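Local coordinates for protein ATP-citrate lyase beta-subunit (Chlorobium limicola, PDB 6HXJ) that probably takes part, as the beta-subunit of ATP-citrate lyase, in the ATP-driven cleavage of citrate with coenzyme A to acetyl-CoA and oxaloacetate, at residues L192-R195 with R200-A203; S121-V126 with W132-R137. One frame throughout, in Å; residues are numbered along the deposited sequence.

In the fold
Both contacts lie in the ATP-grasp part of the chain, on the same side of its centre, which is about 31 Å from the centre of contact 1 and about 29 Å from that of contact 2. Both reach one antiparallel sheet: contact 1 pairs strands 184-195 and 200-210, while contact 2 closes the loop between strands 115-121 and 136-141. Their centres are 16 Å apart and their nearest atoms about 6 Å, without touching. Strand 104-112 runs between them: its Phe105 is backbone hydrogen-bonded to Leu192, and its Tyr106 to Ser121. The side-chain ND2 of Asn190, on strand 184-195, is also hydrogen-bonded to Gly125 O, tying the contact 2 loop to the contact 1 hairpin.

Contact 1. Residues L192-R195 with R200-A203; sequences LVIR and RFAA
Val193 and Ala202 form a hydrogen-bonded pair of this antiparallel ladder. Val193 N donates to Ala202 O at 2.8 Å, and Ala202 N answers to Val193 O at 3.0 Å. Toward the turn, Arg195 N reaches Arg200 O at 2.9 Å; the return bond from Arg200 N to Arg195 O is weak. Four successive bridges, strand directions 158° apart and only four residues between the strands identify a beta hairpin, the two strands being neighbours in the six-stranded sheet of the ATP-grasp part.

The apolar contacts fall on both faces. On one, Val193 CG2 lies 3.9 Å from Ala202 CB. On the other, Ile194 CD1 sits over one face of the Phe201 ring, 3.6 Å from its centroid and 16° off the normal, a CH-pi contact. Ile194 can place it there because CG1 is anti to the backbone N and chi2 (66°) then bends the chain toward the ring. Phe201 also packs on helix 163-181, through Ile164, Val168 and Ile171, so a serine here would probably leave Ile194 CD1 without its aromatic face and open a gap beneath that helix.

The long side chains of Arg195 and Arg200 run alongside each other off the face that carries Val193 and Ala202; Asp198 in the turn takes a salt bridge from Arg195 NE and a long, weak ion pair from Arg200 NE.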
ATOM      1  N   LEU A 192      66.706 -14.388  41.838  1.00106.11           N
ATOM      2  CA  LEU A 192      66.266 -15.672  41.320  1.00105.79           C
ATOM      3  C   LEU A 192      67.125 -16.619  42.191  1.00114.33           C
ATOM      4  O   LEU A 192      68.351 -16.718  42.023  1.00115.35           O
ATOM      5  CB  LEU A 192      66.546 -15.843  39.802  1.00102.94           C
ATOM      6  CG  LEU A 192      66.325 -17.279  39.253  1.00108.01           C
ATOM      7  CD1 LEU A 192      64.848 -17.621  39.140  1.00107.46           C
ATOM      8  CD2 LEU A 192      67.082 -17.524  37.962  1.00107.90           C
ATOM      9  N   VAL A 193      66.493 -17.201  43.202  1.00113.15           N
ATOM     10  CA  VAL A 193      67.210 -18.032  44.154  1.00117.08           C
ATOM     11  C   VAL A 193      67.214 -19.507  43.763  1.00124.08           C
ATOM     12  O   VAL A 193      66.313 -19.976  43.064  1.00121.54           O
ATOM     13  CB  VAL A 193      66.729 -17.814  45.615  1.00123.27           C
ATOM     14  CG1 VAL A 193      66.842 -16.347  46.017  1.00121.55           C
ATOM     15  CG2 VAL A 193      65.313 -18.338  45.833  1.00123.57           C
ATOM     16  N   ILE A 194      68.255 -20.218  44.222  1.00125.42           N
ATOM     17  CA  ILE A 194      68.448 -21.656  44.041  1.00128.62           C
ATOM     18  C   ILE A 194      68.611 -22.334  45.403  1.00140.74           C
ATOM     19  O   ILE A 194      69.360 -21.852  46.262  1.00142.11           O
ATOM     20  CB  ILE A 194      69.622 -22.002  43.059  1.00130.91           C
ATOM     21  CG1 ILE A 194      69.861 -23.526  42.891  1.00134.24           C
ATOM     22  CG2 ILE A 194      70.931 -21.355  43.498  1.00132.77           C
ATOM     23  CD1 ILE A 194      68.831 -24.309  42.248  1.00136.93           C
ATOM     24  N   ARG A 195      67.904 -23.460  45.579  1.00142.40           N
ATOM     25  CA  ARG A 195      67.994 -24.317  46.755  1.00148.86           C
ATOM     26  C   ARG A 195      68.698 -25.591  46.273  1.00158.13           C
ATOM     27  O   ARG A 195      68.057 -26.550  45.829  1.00159.13           O
ATOM     28  CB  ARG A 195      66.597 -24.586  47.333  1.00150.57           C
ATOM     29  CG  ARG A 195      66.604 -25.376  48.655  1.00163.02           C
ATOM     30  CD  ARG A 195      65.286 -25.272  49.409  1.00167.77           C
ATOM     31  NE  ARG A 195      64.221 -26.092  48.818  1.00166.94           N
ATOM     32  CZ  ARG A 195      62.970 -26.139  49.269  1.00168.95           C
ATOM     33  NH1 ARG A 195      62.072 -26.912  48.671  1.00147.86           N
ATOM     34  NH2 ARG A 195      62.608 -25.417  50.323  1.00150.90           N
ATOM     35  N   ARG A 200      65.801 -26.821  43.445  1.00156.13           N
ATOM     36  CA  ARG A 200      64.607 -26.004  43.230  1.00151.63           C
ATOM     37  C   ARG A 200      64.907 -24.500  43.150  1.00147.64           C
ATOM     38  O   ARG A 200      65.540 -23.943  44.049  1.00147.82           O
ATOM     39  CB  ARG A 200      63.525 -26.294  44.281  1.00155.65           C
ATOM     40  CG  ARG A 200      62.330 -27.066  43.732  1.00167.79           C
ATOM     41  CD  ARG A 200      61.306 -27.324  44.818  1.00184.19           C
ATOM     42  NE  ARG A 200      60.723 -28.664  44.719  1.00199.27           N
ATOM     43  CZ  ARG A 200      60.251 -29.358  45.753  1.00219.37           C
ATOM     44  NH1 ARG A 200      60.299 -28.853  46.981  1.00207.72           N
ATOM     45  NH2 ARG A 200      59.738 -30.567  45.568  1.00211.81           N
ATOM     46  N   PHE A 201      64.407 -23.847  42.087  1.00137.40           N
ATOM     47  CA  PHE A 201      64.554 -22.420  41.832  1.00132.26           C
ATOM     48  C   PHE A 201      63.273 -21.663  42.229  1.00136.06           C
ATOM     49  O   PHE A 201      62.184 -22.247  42.236  1.00137.50           O
ATOM     50  CB  PHE A 201      64.829 -22.191  40.345  1.00130.01           C
ATOM     51  CG  PHE A 201      66.229 -22.443  39.838  1.00131.10           C
ATOM     52  CD1 PHE A 201      66.610 -23.704  39.400  1.00136.00           C
ATOM     53  CD2 PHE A 201      67.137 -21.397  39.703  1.00130.32           C
ATOM     54  CE1 PHE A 201      67.887 -23.925  38.882  1.00137.12           C
ATOM     55  CE2 PHE A 201      68.417 -21.620  39.187  1.00133.20           C
ATOM     56  CZ  PHE A 201      68.783 -22.884  38.786  1.00133.83           C
ATOM     57  N   ALA A 202      63.407 -20.366  42.551  1.00130.24           N
ATOM     58  CA  ALA A 202      62.296 -19.475  42.896  1.00128.36           C
ATOM     59  C   ALA A 202      62.635 -18.031  42.567  1.00129.07           C
ATOM     60  O   ALA A 202      63.715 -17.542  42.899  1.00128.08           O
ATOM     61  CB  ALA A 202      61.929 -19.591  44.371  1.00132.74           C
ATOM     62  N   ALA A 203      61.686 -17.342  41.927  1.00124.27           N
ATOM     63  CA  ALA A 203      61.771 -15.924  41.590  1.00121.16           C
ATOM     64  C   ALA A 203      61.249 -15.197  42.811  1.00128.57           C
ATOM     65  O   ALA A 203      60.041 -15.228  43.067  1.00129.32           O
ATOM     66  CB  ALA A 203      60.896 -15.620  40.388  1.00118.50           C
TER

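Contact 2. Residues S121-V126 with W132-R137; sequences SKHGGV and WDSVRR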
ATOM      1  N   SER A 121      73.099 -12.295  35.705  1.00116.31           N
ATOM      2  CA  SER A 121      74.207 -12.193  36.655  1.00119.85           C
ATOM      3  C   SER A 121      74.169 -13.320  37.662  1.00126.23           C
ATOM      4  O   SER A 121      73.095 -13.770  38.057  1.00124.13           O
ATOM      5  CB  SER A 121      74.198 -10.852  37.380  1.00124.04           C
ATOM      6  OG  SER A 121      75.447 -10.632  38.011  1.00136.98           O
ATOM      7  N   LYS A 122      75.344 -13.771  38.083  1.00127.82           N
ATOM      8  CA  LYS A 122      75.482 -14.811  39.106  1.00130.26           C
ATOM      9  C   LYS A 122      75.423 -14.159  40.492  1.00136.60           C
ATOM     10  O   LYS A 122      75.129 -14.837  41.474  1.00136.89           O
ATOM     11  CB  LYS A 122      76.803 -15.563  38.913  1.00135.48           C
ATOM     12  CG  LYS A 122      76.705 -17.057  39.177  1.00146.28           C
ATOM     13  CD  LYS A 122      78.020 -17.772  38.877  1.00155.77           C
ATOM     14  CE  LYS A 122      78.025 -19.178  39.425  1.00161.66           C
ATOM     15  NZ  LYS A 122      79.403 -19.725  39.524  1.00169.83           N
ATOM     16  N   HIS A 123      75.707 -12.842  40.547  1.00134.73           N
ATOM     17  CA  HIS A 123      75.696 -12.013  41.749  1.00135.92           C
ATOM     18  C   HIS A 123      74.353 -11.344  41.934  1.00138.09           C
ATOM     19  O   HIS A 123      74.202 -10.153  41.661  1.00136.78           O
ATOM     20  CB  HIS A 123      76.808 -10.956  41.697  1.00138.72           C
ATOM     21  CG  HIS A 123      78.175 -11.542  41.752  1.00145.31           C
ATOM     22  ND1 HIS A 123      78.646 -12.169  42.893  1.00149.09           N
ATOM     23  CD2 HIS A 123      79.136 -11.576  40.802  1.00148.51           C
ATOM     24  CE1 HIS A 123      79.873 -12.565  42.599  1.00151.36           C
ATOM     25  NE2 HIS A 123      80.210 -12.228  41.351  1.00151.47           N
ATOM     26  N   GLY A 124      73.391 -12.102  42.430  1.00134.86           N
ATOM     27  CA  GLY A 124      72.047 -11.603  42.672  1.00133.08           C
ATOM     28  C   GLY A 124      71.834 -11.065  44.064  1.00138.87           C
ATOM     29  O   GLY A 124      72.612 -11.337  44.977  1.00140.51           O
ATOM     30  N   GLY A 125      70.766 -10.313  44.212  1.00135.60           N
ATOM     31  CA  GLY A 125      70.431  -9.677  45.478  1.00136.73           C
ATOM     32  C   GLY A 125      70.838  -8.220  45.502  1.00143.59           C
ATOM     33  O   GLY A 125      70.841  -7.566  44.461  1.00142.24           O
ATOM     34  N   VAL A 126      71.181  -7.696  46.692  1.00143.82           N
ATOM     35  CA  VAL A 126      71.567  -6.291  46.934  1.00145.20           C
ATOM     36  C   VAL A 126      72.957  -5.908  46.336  1.00152.20           C
ATOM     37  O   VAL A 126      73.171  -4.756  45.935  1.00151.46           O
ATOM     38  CB  VAL A 126      71.488  -5.963  48.463  1.00150.21           C
ATOM     39  CG1 VAL A 126      71.339  -4.464  48.708  1.00150.21           C
ATOM     40  CG2 VAL A 126      70.352  -6.723  49.149  1.00149.01           C
ATOM     41  N   TRP A 132      78.237  -4.920  38.576  1.00146.02           N
ATOM     42  CA  TRP A 132      77.618  -4.685  37.283  1.00145.43           C
ATOM     43  C   TRP A 132      78.523  -5.146  36.115  1.00148.25           C
ATOM     44  O   TRP A 132      78.067  -5.195  34.975  1.00148.18           O
ATOM     45  CB  TRP A 132      77.115  -3.246  37.119  1.00144.29           C
ATOM     46  CG  TRP A 132      76.017  -3.148  36.096  1.00145.32           C
ATOM     47  CD1 TRP A 132      76.134  -2.690  34.815  1.00148.37           C
ATOM     48  CD2 TRP A 132      74.678  -3.661  36.217  1.00145.02           C
ATOM     49  NE1 TRP A 132      74.936  -2.837  34.148  1.00147.80           N
ATOM     50  CE2 TRP A 132      74.026  -3.429  34.986  1.00148.93           C
ATOM     51  CE3 TRP A 132      73.954  -4.267  37.260  1.00146.08           C
ATOM     52  CZ2 TRP A 132      72.684  -3.766  34.774  1.00148.01           C
ATOM     53  CZ3 TRP A 132      72.630  -4.618  37.041  1.00147.30           C
ATOM     54  CH2 TRP A 132      72.009  -4.365  35.812  1.00147.89           C
ATOM     55  N   ASP A 133      79.773  -5.562  36.406  1.00143.57           N
ATOM     56  CA  ASP A 133      80.686  -6.104  35.385  1.00142.88           C
ATOM     57  C   ASP A 133      80.371  -7.589  35.211  1.00143.02           C
ATOM     58  O   ASP A 133      80.668  -8.179  34.163  1.00142.92           O
ATOM     59  CB  ASP A 133      82.163  -5.915  35.816  1.00145.53           C
ATOM     60  CG  ASP A 133      82.944  -4.777  35.162  1.00159.59           C
ATOM     61  OD1 ASP A 133      82.303  -3.810  34.673  1.00161.40           O
ATOM     62  OD2 ASP A 133      84.197  -4.823  35.191  1.00163.84           O
ATOM     63  N   SER A 134      79.769  -8.183  36.263  1.00136.01           N
ATOM     64  CA  SER A 134      79.383  -9.589  36.304  1.00134.12           C
ATOM     65  C   SER A 134      78.238  -9.880  35.346  1.00134.20           C
ATOM     66  O   SER A 134      78.043 -11.031  34.963  1.00132.87           O
ATOM     67  CB  SER A 134      79.019 -10.002  37.727  1.00137.06           C
ATOM     68  OG  SER A 134      77.837  -9.401  38.222  1.00143.35           O
ATOM     69  N   VAL A 135      77.493  -8.827  34.967  1.00134.47           N
ATOM     70  CA  VAL A 135      76.327  -8.871  34.088  1.00128.79           C
ATOM     71  C   VAL A 135      76.707  -9.130  32.625  1.00129.23           C
ATOM     72  O   VAL A 135      77.473  -8.379  32.010  1.00130.66           O
ATOM     73  CB  VAL A 135      75.412  -7.628  34.241  1.00129.42           C
ATOM     74  CG1 VAL A 135      74.288  -7.626  33.216  1.00125.52           C
ATOM     75  CG2 VAL A 135      74.838  -7.528  35.647  1.00129.35           C
ATOM     76  N   ARG A 136      76.170 -10.238  32.106  1.00120.84           N
ATOM     77  CA  ARG A 136      76.302 -10.665  30.722  1.00118.73           C
ATOM     78  C   ARG A 136      74.954 -10.442  30.065  1.00115.11           C
ATOM     79  O   ARG A 136      73.908 -10.850  30.585  1.00111.38           O
ATOM     80  CB  ARG A 136      76.787 -12.129  30.612  1.00121.05           C
ATOM     81  CG  ARG A 136      78.134 -12.397  31.300  1.00130.57           C
ATOM     82  CD  ARG A 136      79.248 -11.520  30.758  1.00135.68           C
ATOM     83  NE  ARG A 136      80.462 -11.607  31.563  1.00140.82           N
ATOM     84  CZ  ARG A 136      81.443 -10.711  31.529  1.00145.09           C
ATOM     85  NH1 ARG A 136      82.518 -10.867  32.293  1.00112.70           N
ATOM     86  NH2 ARG A 136      81.353  -9.646  30.739  1.00135.30           N
ATOM     87  N   ARG A 137      74.974  -9.700  28.977  1.00110.14           N
ATOM     88  CA  ARG A 137      73.765  -9.336  28.287  1.00106.70           C
ATOM     89  C   ARG A 137      73.768  -9.789  26.852  1.00109.14           C
ATOM     90  O   ARG A 137      74.784  -9.686  26.169  1.00110.77           O
ATOM     91  CB  ARG A 137      73.483  -7.823  28.401  1.00106.89           C
ATOM     92  CG  ARG A 137      74.668  -6.904  28.127  1.00123.88           C
ATOM     93  CD  ARG A 137      74.239  -5.454  28.033  1.00146.76           C
ATOM     94  NE  ARG A 137      74.066  -4.830  29.348  1.00165.45           N
ATOM     95  CZ  ARG A 137      73.867  -3.526  29.545  1.00181.52           C
ATOM     96  NH1 ARG A 137      73.814  -2.689  28.513  1.00167.07           N
ATOM     97  NH2 ARG A 137      73.726  -3.049  30.776  1.00168.42           N
TER
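Ser121 and Ser134 bring their hydroxyls together across the loop, with 2.7 Å between Ser121 OG and Ser134 OG. Each oxygen has a further polar partner. Ser121 OG receives a weak hydrogen bond from His123 N at 3.4 Å, while Ser134 OG is hydrogen-bonded to Asn131 O, just ahead of its own segment. The torsions account for the meeting: Ser121 sends OG anti to its own backbone N (chi1 -164°), whereas Ser134 holds OG between its backbone N and carbonyl carbon (chi1 68°).

These residues stand at the mouth of the connection between strands 115-121 and 136-141, antiparallel neighbours in the sheet. A backbone hydrogen bond of Arg136 with Ile120 marks where pairing takes over, and the nearest CA pair of the two segments is Ser121 with Val135, at 4.7 Å. In this beta-beta connection the closest atoms across the two segments are all side-chain atoms.

The van der Waals contacts flank the hydroxyls. His123 presents the edge of its imidazole, with CD2 3.5 Å from Ser134 CB and that carbon near the ring plane. Val135 CG2 approaches Ser121 CB at 3.8 Å and also lies over one face of the Trp132 ring, 3.7 Å above its plane and displaced toward the rim. Ile128, from the middle of the loop, touches both Ser121 and Val135, and Leu119 of strand 115-121 packs against Val135 and Trp132.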